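Transcriptional regulator, IclR family (Ruegeria sp. TM1040, PDB 3R4K) probably acts as a DNA-binding transcriptional regulator of the IclR family, joining a helix-turn-helix domain to a profilin-like C-terminal domain of the kind that senses effectors. Local coordinates at residues A[26-31]-A[36-41]; A[131-136]-A[141-146]; A[187-190]-A[196-199]. All coordinates share one frame; numbering follows the deposited sequence.

Contact 1. Residues A[26-31]-A[36-41]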
# COMPACT_ATOMS: atom_id res chain seq x y z
N ASP A 26 -20.58 -1.68 -20.40
CA ASP A 26 -20.55 -2.73 -19.37
C ASP A 26 -20.80 -2.16 -17.98
O ASP A 26 -21.46 -2.82 -17.18
CB ASP A 26 -19.23 -3.49 -19.41
CG ASP A 26 -19.26 -4.57 -20.46
OD1 ASP A 26 -19.83 -5.65 -20.17
OD2 ASP A 26 -18.83 -4.31 -21.60
N LEU A 27 -20.31 -0.93 -17.71
CA LEU A 27 -20.52 -0.22 -16.44
C LEU A 27 -21.99 0.14 -16.28
O LEU A 27 -22.50 0.09 -15.17
CB LEU A 27 -19.68 1.05 -16.35
CG LEU A 27 -18.44 1.00 -15.47
CD1 LEU A 27 -17.62 2.26 -15.64
CD2 LEU A 27 -18.79 0.76 -14.00
N THR A 28 -22.65 0.50 -17.39
CA THR A 28 -24.06 0.87 -17.43
C THR A 28 -24.89 -0.38 -17.07
O THR A 28 -25.80 -0.27 -16.24
CB THR A 28 -24.38 1.49 -18.82
OG1 THR A 28 -23.66 2.72 -18.96
CG2 THR A 28 -25.85 1.78 -19.02
N ARG A 29 -24.54 -1.56 -17.64
CA ARG A 29 -25.23 -2.83 -17.40
C ARG A 29 -25.03 -3.34 -15.98
O ARG A 29 -25.99 -3.81 -15.37
CB ARG A 29 -24.77 -3.90 -18.41
CG ARG A 29 -25.44 -3.77 -19.78
CD ARG A 29 -25.05 -4.88 -20.74
NE ARG A 29 -23.70 -4.72 -21.28
CZ ARG A 29 -23.39 -3.93 -22.31
NH1 ARG A 29 -24.33 -3.21 -22.91
NH2 ARG A 29 -22.14 -3.85 -22.74
N LEU A 30 -23.79 -3.26 -15.46
CA LEU A 30 -23.46 -3.73 -14.11
C LEU A 30 -24.08 -2.87 -13.01
O LEU A 30 -24.48 -3.41 -11.97
CB LEU A 30 -21.93 -3.75 -13.90
CG LEU A 30 -21.14 -4.89 -14.54
CD1 LEU A 30 -19.69 -4.51 -14.67
CD2 LEU A 30 -21.26 -6.18 -13.73
N SER A 31 -24.11 -1.54 -13.20
CA SER A 31 -24.58 -0.60 -12.20
C SER A 31 -26.09 -0.38 -12.21
O SER A 31 -26.66 -0.10 -11.15
CB SER A 31 -23.89 0.75 -12.36
OG SER A 31 -24.20 1.35 -13.61
N ALA A 36 -25.46 8.08 -19.66
CA ALA A 36 -25.16 9.49 -19.41
C ALA A 36 -24.79 9.75 -17.95
O ALA A 36 -23.88 10.54 -17.70
CB ALA A 36 -26.35 10.35 -19.81
N THR A 37 -25.48 9.08 -17.00
CA THR A 37 -25.19 9.19 -15.57
C THR A 37 -23.80 8.64 -15.30
O THR A 37 -22.98 9.32 -14.66
CB THR A 37 -26.25 8.48 -14.72
OG1 THR A 37 -27.52 9.07 -14.97
CG2 THR A 37 -25.94 8.54 -13.22
N VAL A 38 -23.53 7.41 -15.80
CA VAL A 38 -22.25 6.70 -15.64
C VAL A 38 -21.13 7.55 -16.22
O VAL A 38 -20.14 7.77 -15.53
CB VAL A 38 -22.30 5.26 -16.25
CG1 VAL A 38 -20.94 4.58 -16.18
CG2 VAL A 38 -23.35 4.40 -15.53
N TYR A 39 -21.32 8.11 -17.43
CA TYR A 39 -20.33 8.95 -18.08
C TYR A 39 -19.99 10.20 -17.25
O TYR A 39 -18.82 10.54 -17.11
CB TYR A 39 -20.79 9.38 -19.49
CG TYR A 39 -19.73 10.17 -20.22
CD1 TYR A 39 -18.59 9.54 -20.71
CD2 TYR A 39 -19.83 11.55 -20.37
CE1 TYR A 39 -17.58 10.27 -21.35
CE2 TYR A 39 -18.83 12.29 -21.01
CZ TYR A 39 -17.71 11.64 -21.51
OH TYR A 39 -16.72 12.36 -22.14
N ARG A 40 -21.02 10.88 -16.71
CA ARG A 40 -20.92 12.10 -15.90
C ARG A 40 -20.15 11.86 -14.60
O ARG A 40 -19.30 12.67 -14.24
CB ARG A 40 -22.32 12.62 -15.57
CG ARG A 40 -22.53 14.09 -15.89
CD ARG A 40 -23.93 14.56 -15.52
NE ARG A 40 -24.98 14.07 -16.42
CZ ARG A 40 -25.94 13.21 -16.07
NH1 ARG A 40 -25.99 12.73 -14.83
NH2 ARG A 40 -26.86 12.84 -16.96
N LEU A 41 -20.46 10.75 -13.92
CA LEU A 41 -19.86 10.34 -12.66
C LEU A 41 -18.41 9.88 -12.87
O LEU A 41 -17.54 10.22 -12.06
CB LEU A 41 -20.69 9.21 -12.01
CG LEU A 41 -22.09 9.58 -11.50
CD1 LEU A 41 -22.80 8.36 -10.93
CD2 LEU A 41 -22.04 10.66 -10.44
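Thr28 and Val38 mark the place where helix 24-31 and helix 35-47 come together, their CA atoms 6.4 Å apart. Over the two segments the axes pass within 9.5 Å and make an angle of 109°, the steep crossing of a helix-turn-helix, whose second helix in this family is the one expected to read DNA. From segment 36-41 only Val38 makes contact, meeting Leu27, Thr28 and Ser31. With CG1 anti to its backbone N (chi1 175°), Val38 spreads its two methyls over different neighbours. CG1 lies 3.8 Å from Leu27 CB and a little farther from CD1 of the same leucine; Leu27 also touches Leu11 of helix 4-12 and Met42. CG2 instead faces two hydroxyls, 3.8 Å from Thr28 OG1 and 3.7 Å from Ser31 OG. Both are turned to their own helix for hydrogen bonding, Thr28 OG1 pairing with the carbonyl O of Leu24, so toward the valine they act as ordinary packing surface. Ser31 OG sits between its backbone N and carbonyl carbon (chi1 63°) and donates to Leu27 O at 2.6 Å, reaching that oxygen from the face of the carbonyl plane opposite to Ser31 N.

Contact 2. Residues A[131-136]-A[141-146]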
# COMPACT_ATOMS: atom_id res chain seq x y z
N LEU A 131 6.73 -19.78 13.82
CA LEU A 131 5.85 -20.93 13.67
C LEU A 131 6.30 -21.78 12.50
O LEU A 131 6.80 -21.26 11.49
CB LEU A 131 4.38 -20.50 13.46
CG LEU A 131 3.74 -19.48 14.43
CD1 LEU A 131 4.25 -19.56 15.86
CD2 LEU A 131 3.77 -18.15 13.89
N THR A 132 6.14 -23.11 12.63
CA THR A 132 6.51 -24.01 11.54
C THR A 132 5.38 -24.01 10.50
O THR A 132 4.22 -23.79 10.85
CB THR A 132 6.83 -25.42 12.08
OG1 THR A 132 5.66 -25.99 12.65
CG2 THR A 132 7.96 -25.42 13.11
N PHE A 133 5.73 -24.23 9.22
CA PHE A 133 4.72 -24.28 8.17
C PHE A 133 3.93 -25.59 8.21
O PHE A 133 2.75 -25.63 7.87
CB PHE A 133 5.35 -24.09 6.78
CG PHE A 133 5.69 -22.65 6.47
CD1 PHE A 133 4.68 -21.71 6.24
CD2 PHE A 133 7.01 -22.22 6.42
CE1 PHE A 133 4.99 -20.38 5.97
CE2 PHE A 133 7.32 -20.89 6.13
CZ PHE A 133 6.31 -19.97 5.92
N HIS A 134 4.58 -26.67 8.66
CA HIS A 134 4.00 -28.00 8.70
C HIS A 134 3.38 -28.37 10.06
O HIS A 134 2.51 -29.24 10.10
CB HIS A 134 5.06 -29.04 8.29
CG HIS A 134 6.20 -29.15 9.26
ND1 HIS A 134 7.21 -28.19 9.31
CD2 HIS A 134 6.46 -30.10 10.18
CE1 HIS A 134 8.03 -28.59 10.27
NE2 HIS A 134 7.62 -29.74 10.83
N GLY A 135 3.83 -27.75 11.15
CA GLY A 135 3.38 -28.10 12.50
C GLY A 135 2.34 -27.22 13.15
O GLY A 135 1.90 -27.51 14.27
N THR A 136 1.94 -26.13 12.48
CA THR A 136 0.93 -25.22 13.04
C THR A 136 -0.24 -25.09 12.08
O THR A 136 -0.05 -25.23 10.87
CB THR A 136 1.52 -23.81 13.35
OG1 THR A 136 1.94 -23.17 12.15
CG2 THR A 136 2.66 -23.84 14.33
N ALA A 141 -2.36 -22.99 6.91
CA ALA A 141 -3.24 -22.00 6.28
C ALA A 141 -2.46 -21.14 5.26
O ALA A 141 -2.97 -20.90 4.17
CB ALA A 141 -3.88 -21.10 7.34
N VAL A 142 -1.21 -20.73 5.60
CA VAL A 142 -0.32 -19.91 4.77
C VAL A 142 0.24 -20.75 3.62
O VAL A 142 0.26 -20.27 2.50
CB VAL A 142 0.82 -19.24 5.61
CG1 VAL A 142 1.84 -18.54 4.72
CG2 VAL A 142 0.25 -18.26 6.63
N LEU A 143 0.68 -21.99 3.89
CA LEU A 143 1.24 -22.91 2.88
C LEU A 143 0.20 -23.25 1.81
O LEU A 143 0.53 -23.29 0.63
CB LEU A 143 1.71 -24.20 3.57
CG LEU A 143 3.01 -24.81 3.05
CD1 LEU A 143 4.14 -23.78 3.01
CD2 LEU A 143 3.42 -25.99 3.90
N ALA A 144 -1.05 -23.46 2.22
CA ALA A 144 -2.13 -23.83 1.33
C ALA A 144 -2.44 -22.76 0.26
O ALA A 144 -2.97 -23.09 -0.80
CB ALA A 144 -3.38 -24.12 2.13
N TYR A 145 -2.07 -21.49 0.52
CA TYR A 145 -2.33 -20.40 -0.41
C TYR A 145 -1.04 -19.72 -0.88
O TYR A 145 -1.08 -18.62 -1.43
CB TYR A 145 -3.30 -19.41 0.22
CG TYR A 145 -4.68 -20.02 0.36
CD1 TYR A 145 -5.52 -20.11 -0.74
CD2 TYR A 145 -5.10 -20.58 1.56
CE1 TYR A 145 -6.78 -20.69 -0.63
CE2 TYR A 145 -6.36 -21.17 1.68
CZ TYR A 145 -7.20 -21.21 0.58
OH TYR A 145 -8.46 -21.74 0.69
N SER A 146 0.09 -20.44 -0.74
CA SER A 146 1.40 -20.02 -1.19
C SER A 146 1.68 -20.59 -2.60
O SER A 146 0.96 -21.49 -3.06
CB SER A 146 2.47 -20.47 -0.19
OG SER A 146 2.55 -19.56 0.89
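Phe133 packs against Val142 and Leu143 where the loop after strand 129-131 meets helix 137-143, inside the profilin-like, GAF-related C-terminal domain. Leu131 begins the segment still tied to the sheet, its backbone bonded to Leu108 of strand 107-114. Thr132 offers both of its oxygens to the loop: OG1 takes a weak bond from Gly135 N, and the carbonyl O receives Thr136 OG1.

Phe133 carries the contact. Its CG stands anti to the carbonyl carbon (chi1 -78°), which sends the ring toward the helix. Val142 CG1 comes to the ring edge, near its plane, 3.9 Å from CE1. Leu143 runs at about a right angle to the phenylalanine side chain and straddles its base: CD1 is 3.9 Å from Phe133 CD1, while CD2 lies 4.0 Å from Phe133 CB. Phe150 of helix 148-156 meets the same ring edge-to-face, and Leu108 also touches it, so the ring is wedged between helices and sheet.

His134 points away from the helix and hydrogen-bonds through NE2 to Thr160 O. Gly135 passes the chain on to Thr136, the N-cap of helix 137-143, whose OG1 caps Gly139 N and donates to Thr132 O at 2.7 Å, nearly along the C=O axis. At the far end of the second segment a type I turn, Leu143 to Ser146, brings Ser146 OG to 2.9 Å from Val142 O, above the carbonyl plane and across it from Tyr145 N.

Contact 3. Residues A[187-190]-A[196-199]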
# COMPACT_ATOMS: atom_id res chain seq x y z
N GLN A 187 -6.69 -26.83 10.68
CA GLN A 187 -6.71 -27.34 12.04
C GLN A 187 -5.42 -28.13 12.32
O GLN A 187 -4.90 -28.79 11.42
CB GLN A 187 -7.94 -28.22 12.29
CG GLN A 187 -9.12 -27.45 12.86
CD GLN A 187 -10.28 -28.36 13.17
OE1 GLN A 187 -10.29 -29.11 14.16
NE2 GLN A 187 -11.28 -28.33 12.32
N SER A 188 -4.89 -28.02 13.55
CA SER A 188 -3.68 -28.73 13.98
C SER A 188 -3.74 -29.03 15.47
O SER A 188 -3.99 -28.13 16.27
CB SER A 188 -2.41 -27.95 13.65
OG SER A 188 -1.24 -28.61 14.09
N ILE A 189 -3.55 -30.31 15.82
CA ILE A 189 -3.59 -30.78 17.20
C ILE A 189 -2.19 -31.23 17.61
O ILE A 189 -1.67 -32.22 17.09
CB ILE A 189 -4.66 -31.88 17.41
CG1 ILE A 189 -6.03 -31.44 16.84
CG2 ILE A 189 -4.78 -32.23 18.89
CD1 ILE A 189 -6.96 -32.58 16.41
N GLY A 190 -1.60 -30.45 18.51
CA GLY A 190 -0.30 -30.69 19.12
C GLY A 190 0.91 -30.93 18.25
O GLY A 190 1.78 -31.72 18.63
N VAL A 196 -2.36 -28.69 22.54
CA VAL A 196 -2.89 -27.43 22.02
C VAL A 196 -3.61 -27.74 20.72
O VAL A 196 -3.01 -28.33 19.82
CB VAL A 196 -1.83 -26.31 21.87
CG1 VAL A 196 -2.45 -25.05 21.28
CG2 VAL A 196 -1.16 -26.00 23.21
N HIS A 197 -4.89 -27.38 20.64
CA HIS A 197 -5.73 -27.56 19.46
C HIS A 197 -5.94 -26.18 18.83
O HIS A 197 -6.59 -25.33 19.44
CB HIS A 197 -7.08 -28.23 19.80
CG HIS A 197 -7.89 -28.62 18.60
ND1 HIS A 197 -8.57 -29.82 18.56
CD2 HIS A 197 -8.09 -27.97 17.43
CE1 HIS A 197 -9.18 -29.85 17.39
NE2 HIS A 197 -8.91 -28.76 16.67
N SER A 198 -5.38 -25.96 17.63
CA SER A 198 -5.49 -24.69 16.94
C SER A 198 -6.32 -24.77 15.65
O SER A 198 -6.38 -25.81 14.99
CB SER A 198 -4.11 -24.12 16.62
OG SER A 198 -3.01 -24.97 16.93
N HIS A 199 -6.99 -23.65 15.33
CA HIS A 199 -7.79 -23.37 14.14
C HIS A 199 -7.21 -22.13 13.49
O HIS A 199 -6.93 -21.16 14.21
CB HIS A 199 -9.26 -23.11 14.51
CG HIS A 199 -10.04 -24.31 14.93
ND1 HIS A 199 -9.92 -24.83 16.21
CD2 HIS A 199 -11.00 -24.99 14.27
CE1 HIS A 199 -10.76 -25.84 16.26
NE2 HIS A 199 -11.43 -25.97 15.12
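Ser188 and Ser198 form the hydrogen-bonded pair at the middle of the antiparallel hairpin made by strands 186-189 and 196-204, at one edge of the six-stranded antiparallel sheet. Backbone bonds come first: Ser198 N reaches Ser188 O at 2.9 Å, almost straight (176°), and Ser188 N returns to Ser198 O at 3.0 Å. Toward the turn Gly190 N adds a bond to Val196 O; its positive phi starts the bend of the chain. The Ser198 hydroxyl contributes only a weak, long bond to Ser188 O.

The polar contact between side chains lies on the face bearing Gln187, Ile189, His197 and His199. His197 NE2 donates to Gln187 OE1 at 2.9 Å, with the oxygen in the ring plane. Stacking complements it. Extended beyond CG (chi2 -176°), Gln187 lays its amide along the His199 ring, the two planes 20° apart, and CG sits 3.7 Å from that ring's centroid in a CH-pi contact. A second CH-pi contact brings Ile189 CG1 over a face of His197, 3.6 Å from the ring centroid.

Gln187 thus lies between the two histidines, its oxygen at the edge of the His197 ring and its amide stacked on His199. Gripped at once by an N-H from one ring and by the face of the other, the amide should have little freedom to rotate.

Contacts 2 and 3 share the C-terminal domain, their centres about 13 Å apart, whereas contact 1 sits in the DNA-binding domain, its centre 43 and 49 Å from theirs. Contact 2 is the buried one; contacts 1 and 3 are partly buried. Contacts 1 and 2 are held by van der Waals packing, without hydrogen bonds between their segments: in contact 1 a valine meets a leucine and two hydroxyls between crossing helices, in contact 2 an aromatic ring lies between loop and helix. Contact 3, at the sheet edge, relies on backbone bonds reinforced by a glutamine-histidine pair. Contacts 2 and 3 meet directly, through a weak bond between Gly135 O and Ser188 OG, which connects the loop leading into helix 137-143 to edge strand 186-189.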